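Local coordinates for protein UTP--glucose-1-phosphate uridylyltransferase YngB (Bacillus subtilis, PDB 7O2N) that catalyses the formation of UDP-glucose from glucose 1-phosphate and UTP, feeding glycolipid synthesis and wall teichoic acid glucosylation, at residues G131-L145 with A245-D257. Residues are numbered along the deposited sequence; the frame is centred on the assembly and turned at random.
Sequences GDDIMVSETPALRQL and ARLLEGNRYDIGD
Gln144 reaches the loop around Glu249 with CG anti to its own carbonyl carbon (chi1 -59°) and the rest of the chain extended, which carries its amide from helix 141-152 across to the other segment. Arg252 is likewise stretched, CG anti to the backbone N, and crosses Asp133 at about a right angle, its guanidinium edge turned to the carboxylate. The amide of Gln144 works at both ends: OE1 takes the backbone N of Glu249 at 3.1 Å, in the carbonyl plane and on a lone pair, while NE2 donates to Thr139 O within its own segment. OE1 also lies over one face of the Arg246 guanidinium. Glu249, though poorly ordered, is modelled with its carboxylate receiving two successive backbone N-H groups on syn lone pairs: OE2 from Glu138 N at 2.8 Å and OE1 from Thr139 N at 3.2 Å. An alanine in place of Gln144 is likely to leave the Glu249 N-H and Thr139 O without these partners and one face of the Arg246 guanidinium without its cover. Beyond this loop, strands 133-136 and 251-254 form a two-stranded antiparallel ribbon, with Ile134 facing Tyr253 and Val136 facing Asn251 as hydrogen-bonded pairs. Val136 CG2 meets the edge of the Tyr253 ring at CE2, 3.5 Å away, and helix 258-269 packs against both side chains. On the other face, Asp133 OD2 forms a salt bridge to Arg252 NE at 3.5 Å, the carboxylate and guanidinium planes 85° apart; Tyr170 bonds to Arg252 NH2. Two parts of the nucleotidyltransferase domain far apart in sequence are thus joined by backbone pairing in the ribbon and by side-chain amide and carboxylate groups outside the paired strands, while Asp133, divided between Arg252 and Arg206, ties the ribbon to strand 206-210.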
loop_
_atom_site.group_PDB
_atom_site.type_symbol
_atom_site.label_atom_id
_atom_site.label_comp_id
_atom_site.label_asym_id
_atom_site.label_seq_id
_atom_site.Cartn_x
_atom_site.Cartn_y
_atom_site.Cartn_z
ATOM N N GLY A 131 -15.404 6.579 1.794
ATOM C CA GLY A 131 -14.518 5.647 2.467
ATOM C C GLY A 131 -13.438 6.342 3.276
ATOM O O GLY A 131 -12.265 6.144 2.981
ATOM N N ASP A 132 -13.822 7.123 4.288
ATOM C CA ASP A 132 -12.826 8.044 4.809
ATOM C C ASP A 132 -12.362 7.652 6.207
ATOM O O ASP A 132 -11.490 8.305 6.775
ATOM C CB ASP A 132 -13.104 9.529 4.532
ATOM C CG ASP A 132 -14.468 10.022 4.956
ATOM O OD1 ASP A 132 -15.083 9.369 5.835
ATOM O OD2 ASP A 132 -14.898 11.069 4.408
ATOM N N ASP A 133 -12.882 6.536 6.716
ATOM C CA ASP A 133 -12.459 6.078 8.027
ATOM C C ASP A 133 -12.737 4.582 8.141
ATOM O O ASP A 133 -13.620 4.070 7.468
ATOM C CB ASP A 133 -13.153 6.908 9.118
ATOM C CG ASP A 133 -14.665 6.704 9.161
ATOM O OD1 ASP A 133 -15.074 5.568 9.446
ATOM O OD2 ASP A 133 -15.416 7.658 8.844
ATOM N N ILE A 134 -12.024 3.884 9.020
ATOM C CA ILE A 134 -12.456 2.540 9.375
ATOM C C ILE A 134 -13.041 2.593 10.786
ATOM O O ILE A 134 -12.523 3.296 11.640
ATOM C CB ILE A 134 -11.303 1.526 9.196
ATOM C CG1 ILE A 134 -10.962 1.344 7.710
ATOM C CG2 ILE A 134 -11.550 0.206 9.921
ATOM C CD1 ILE A 134 -9.486 1.020 7.416
ATOM N N MET A 135 -14.158 1.889 10.995
ATOM C CA MET A 135 -14.816 1.765 12.284
ATOM C C MET A 135 -14.655 0.330 12.772
ATOM O O MET A 135 -14.965 -0.621 12.053
ATOM C CB MET A 135 -16.308 2.048 12.144
ATOM C CG MET A 135 -16.631 3.501 11.917
ATOM S SD MET A 135 -17.172 4.386 13.389
ATOM C CE MET A 135 -16.235 3.481 14.615
ATOM N N VAL A 136 -14.159 0.180 14.002
ATOM C CA VAL A 136 -14.137 -1.112 14.660
ATOM C C VAL A 136 -15.214 -1.089 15.735
ATOM O O VAL A 136 -15.199 -0.201 16.590
ATOM C CB VAL A 136 -12.736 -1.392 15.232
ATOM C CG1 VAL A 136 -12.582 -2.840 15.676
ATOM C CG2 VAL A 136 -11.652 -1.040 14.216
ATOM N N SER A 137 -16.149 -2.052 15.646
ATOM C CA SER A 137 -17.439 -1.982 16.322
ATOM C C SER A 137 -17.960 -3.377 16.655
ATOM O O SER A 137 -17.690 -4.319 15.925
ATOM C CB SER A 137 -18.439 -1.250 15.475
ATOM O OG SER A 137 -17.958 0.036 15.161
ATOM N N GLU A 138 -18.743 -3.486 17.736
ATOM C CA GLU A 138 -19.437 -4.730 18.040
ATOM C C GLU A 138 -20.565 -4.907 17.023
ATOM O O GLU A 138 -20.833 -6.000 16.524
ATOM C CB GLU A 138 -19.943 -4.728 19.486
ATOM C CG GLU A 138 -18.835 -4.561 20.505
ATOM C CD GLU A 138 -19.303 -4.695 21.941
ATOM O OE1 GLU A 138 -18.755 -5.550 22.659
ATOM O OE2 GLU A 138 -20.210 -3.939 22.340
ATOM N N THR A 139 -21.223 -3.791 16.724
ATOM C CA THR A 139 -22.233 -3.681 15.697
ATOM C C THR A 139 -21.663 -2.847 14.543
ATOM O O THR A 139 -21.352 -1.662 14.715
ATOM C CB THR A 139 -23.438 -3.006 16.350
ATOM O OG1 THR A 139 -24.082 -4.005 17.130
ATOM C CG2 THR A 139 -24.417 -2.381 15.385
ATOM N N PRO A 140 -21.545 -3.409 13.317
ATOM C CA PRO A 140 -20.972 -2.673 12.190
ATOM C C PRO A 140 -21.659 -1.324 12.021
ATOM O O PRO A 140 -22.886 -1.217 12.117
ATOM C CB PRO A 140 -21.269 -3.578 10.987
ATOM C CG PRO A 140 -21.378 -4.962 11.574
ATOM C CD PRO A 140 -22.006 -4.752 12.934
ATOM N N ALA A 141 -20.832 -0.302 11.768
ATOM C CA ALA A 141 -21.272 1.085 11.825
ATOM C C ALA A 141 -22.575 1.292 11.056
ATOM O O ALA A 141 -23.523 1.836 11.614
ATOM C CB ALA A 141 -20.177 1.994 11.325
ATOM N N LEU A 142 -22.612 0.863 9.781
ATOM C CA LEU A 142 -23.764 1.108 8.918
ATOM C C LEU A 142 -25.028 0.447 9.468
ATOM O O LEU A 142 -26.088 1.073 9.442
ATOM C CB LEU A 142 -23.463 0.631 7.495
ATOM C CG LEU A 142 -24.630 0.665 6.513
ATOM C CD1 LEU A 142 -24.935 2.101 6.112
ATOM C CD2 LEU A 142 -24.283 -0.171 5.286
ATOM N N ARG A 143 -24.899 -0.801 9.959
ATOM C CA ARG A 143 -26.006 -1.528 10.567
ATOM C C ARG A 143 -26.740 -0.637 11.563
ATOM O O ARG A 143 -27.954 -0.699 11.660
ATOM C CB ARG A 143 -25.492 -2.704 11.399
ATOM C CG ARG A 143 -26.601 -3.561 11.982
ATOM C CD ARG A 143 -26.684 -4.776 11.094
ATOM N NE ARG A 143 -27.882 -5.569 11.308
ATOM C CZ ARG A 143 -29.122 -5.116 11.169
ATOM N NH1 ARG A 143 -29.345 -3.864 10.823
ATOM N NH2 ARG A 143 -30.140 -5.933 11.355
ATOM N N GLN A 144 -25.970 0.165 12.313
ATOM C CA GLN A 144 -26.484 1.032 13.356
ATOM C C GLN A 144 -27.343 2.143 12.761
ATOM O O GLN A 144 -28.355 2.493 13.364
ATOM C CB GLN A 144 -25.340 1.616 14.185
ATOM C CG GLN A 144 -24.435 0.587 14.866
ATOM C CD GLN A 144 -23.277 1.246 15.584
ATOM O OE1 GLN A 144 -23.297 2.453 15.876
ATOM N NE2 GLN A 144 -22.236 0.465 15.860
ATOM N N LEU A 145 -26.936 2.695 11.604
ATOM C CA LEU A 145 -27.723 3.692 10.883
ATOM C C LEU A 145 -29.026 3.078 10.391
ATOM O O LEU A 145 -30.058 3.759 10.358
ATOM C CB LEU A 145 -26.947 4.178 9.657
ATOM C CG LEU A 145 -26.044 5.381 9.863
ATOM C CD1 LEU A 145 -24.644 4.894 10.171
ATOM C CD2 LEU A 145 -26.026 6.243 8.612
ATOM N N ALA A 245 -30.047 11.311 13.171
ATOM C CA ALA A 245 -28.636 10.965 13.202
ATOM C C ALA A 245 -28.374 9.939 14.301
ATOM O O ALA A 245 -28.894 10.050 15.410
ATOM C CB ALA A 245 -27.803 12.204 13.397
ATOM N N ARG A 246 -27.563 8.933 13.982
ATOM C CA ARG A 246 -27.112 7.981 14.977
ATOM C C ARG A 246 -25.727 8.397 15.474
ATOM O O ARG A 246 -24.847 8.706 14.676
ATOM C CB ARG A 246 -27.049 6.581 14.359
ATOM C CG ARG A 246 -26.381 5.545 15.251
ATOM C CD ARG A 246 -27.468 5.029 16.162
ATOM N NE ARG A 246 -27.184 3.710 16.693
ATOM C CZ ARG A 246 -26.374 3.487 17.711
ATOM N NH1 ARG A 246 -25.770 4.514 18.284
ATOM N NH2 ARG A 246 -26.173 2.256 18.154
ATOM N N LEU A 247 -25.542 8.420 16.802
ATOM C CA LEU A 247 -24.201 8.441 17.360
ATOM C C LEU A 247 -23.657 7.024 17.239
ATOM O O LEU A 247 -24.346 6.057 17.552
ATOM C CB LEU A 247 -24.248 8.904 18.816
ATOM C CG LEU A 247 -22.904 9.307 19.431
ATOM C CD1 LEU A 247 -22.541 10.773 19.165
ATOM C CD2 LEU A 247 -22.907 9.006 20.921
ATOM N N LEU A 248 -22.435 6.915 16.720
ATOM C CA LEU A 248 -21.889 5.625 16.351
ATOM C C LEU A 248 -21.051 5.069 17.497
ATOM O O LEU A 248 -20.192 5.756 18.055
ATOM C CB LEU A 248 -21.042 5.814 15.092
ATOM C CG LEU A 248 -21.822 6.172 13.829
ATOM C CD1 LEU A 248 -20.916 6.803 12.789
ATOM C CD2 LEU A 248 -22.497 4.943 13.259
ATOM N N GLU A 249 -21.231 3.774 17.744
ATOM C CA GLU A 249 -20.651 3.098 18.884
ATOM C C GLU A 249 -19.129 2.970 18.779
ATOM O O GLU A 249 -18.442 3.246 19.763
ATOM C CB GLU A 249 -21.405 1.802 19.184
ATOM C CG GLU A 249 -20.539 0.702 19.767
ATOM C CD GLU A 249 -20.347 -0.524 18.889
ATOM O OE1 GLU A 249 -21.355 -1.060 18.389
ATOM O OE2 GLU A 249 -19.195 -0.952 18.731
ATOM N N GLY A 250 -18.591 2.573 17.621
ATOM C CA GLY A 250 -17.239 2.008 17.606
ATOM C C GLY A 250 -16.063 2.998 17.634
ATOM O O GLY A 250 -16.223 4.214 17.782
ATOM N N ASN A 251 -14.860 2.446 17.434
ATOM C CA ASN A 251 -13.617 3.204 17.397
ATOM C C ASN A 251 -13.242 3.545 15.969
ATOM O O ASN A 251 -13.196 2.655 15.119
ATOM C CB ASN A 251 -12.442 2.425 17.975
ATOM C CG ASN A 251 -12.389 2.565 19.477
ATOM O OD1 ASN A 251 -12.469 3.685 19.995
ATOM N ND2 ASN A 251 -12.313 1.439 20.171
ATOM N N ARG A 252 -12.929 4.826 15.737
ATOM C CA ARG A 252 -12.869 5.365 14.388
ATOM C C ARG A 252 -11.453 5.797 13.979
ATOM O O ARG A 252 -10.839 6.654 14.610
ATOM C CB ARG A 252 -13.847 6.532 14.278
ATOM C CG ARG A 252 -13.564 7.406 13.073
ATOM C CD ARG A 252 -14.631 8.432 12.825
ATOM N NE ARG A 252 -14.093 9.192 11.707
ATOM C CZ ARG A 252 -13.409 10.321 11.845
ATOM N NH1 ARG A 252 -13.236 10.822 13.066
ATOM N NH2 ARG A 252 -12.941 10.939 10.768
ATOM N N TYR A 253 -10.959 5.247 12.862
ATOM C CA TYR A 253 -9.632 5.565 12.362
ATOM C C TYR A 253 -9.730 6.255 11.010
ATOM O O TYR A 253 -9.986 5.591 10.003
ATOM C CB TYR A 253 -8.800 4.294 12.243
ATOM C CG TYR A 253 -8.785 3.529 13.532
ATOM C CD1 TYR A 253 -8.138 4.025 14.656
ATOM C CD2 TYR A 253 -9.473 2.343 13.634
ATOM C CE1 TYR A 253 -8.156 3.343 15.860
ATOM C CE2 TYR A 253 -9.485 1.638 14.825
ATOM C CZ TYR A 253 -8.839 2.142 15.942
ATOM O OH TYR A 253 -8.869 1.429 17.106
ATOM N N ASP A 254 -9.535 7.585 11.023
ATOM C CA ASP A 254 -9.549 8.374 9.804
ATOM C C ASP A 254 -8.339 7.973 8.965
ATOM O O ASP A 254 -7.247 7.768 9.503
ATOM C CB ASP A 254 -9.676 9.867 10.109
ATOM C CG ASP A 254 -9.098 10.790 9.044
ATOM O OD1 ASP A 254 -7.872 10.677 8.741
ATOM O OD2 ASP A 254 -9.856 11.630 8.528
ATOM N N ILE A 255 -8.559 7.817 7.648
ATOM C CA ILE A 255 -7.502 7.451 6.715
ATOM C C ILE A 255 -7.428 8.444 5.549
ATOM O O ILE A 255 -7.108 8.048 4.426
ATOM C CB ILE A 255 -7.698 5.998 6.234
ATOM C CG1 ILE A 255 -9.047 5.789 5.538
ATOM C CG2 ILE A 255 -7.519 5.042 7.392
ATOM C CD1 ILE A 255 -9.347 4.357 5.167
ATOM N N GLY A 256 -7.703 9.730 5.813
ATOM C CA GLY A 256 -7.662 10.771 4.798
ATOM C C GLY A 256 -6.251 11.301 4.517
ATOM O O GLY A 256 -6.028 11.976 3.526
ATOM N N ASP A 257 -5.300 10.956 5.381
ATOM C CA ASP A 257 -3.977 11.534 5.512
ATOM C C ASP A 257 -3.002 10.352 5.437
ATOM O O ASP A 257 -3.373 9.236 5.791
ATOM C CB ASP A 257 -3.986 12.253 6.875
ATOM C CG ASP A 257 -2.698 12.788 7.501
ATOM O OD1 ASP A 257 -1.580 12.764 6.863
ATOM O OD2 ASP A 257 -2.812 13.233 8.664
#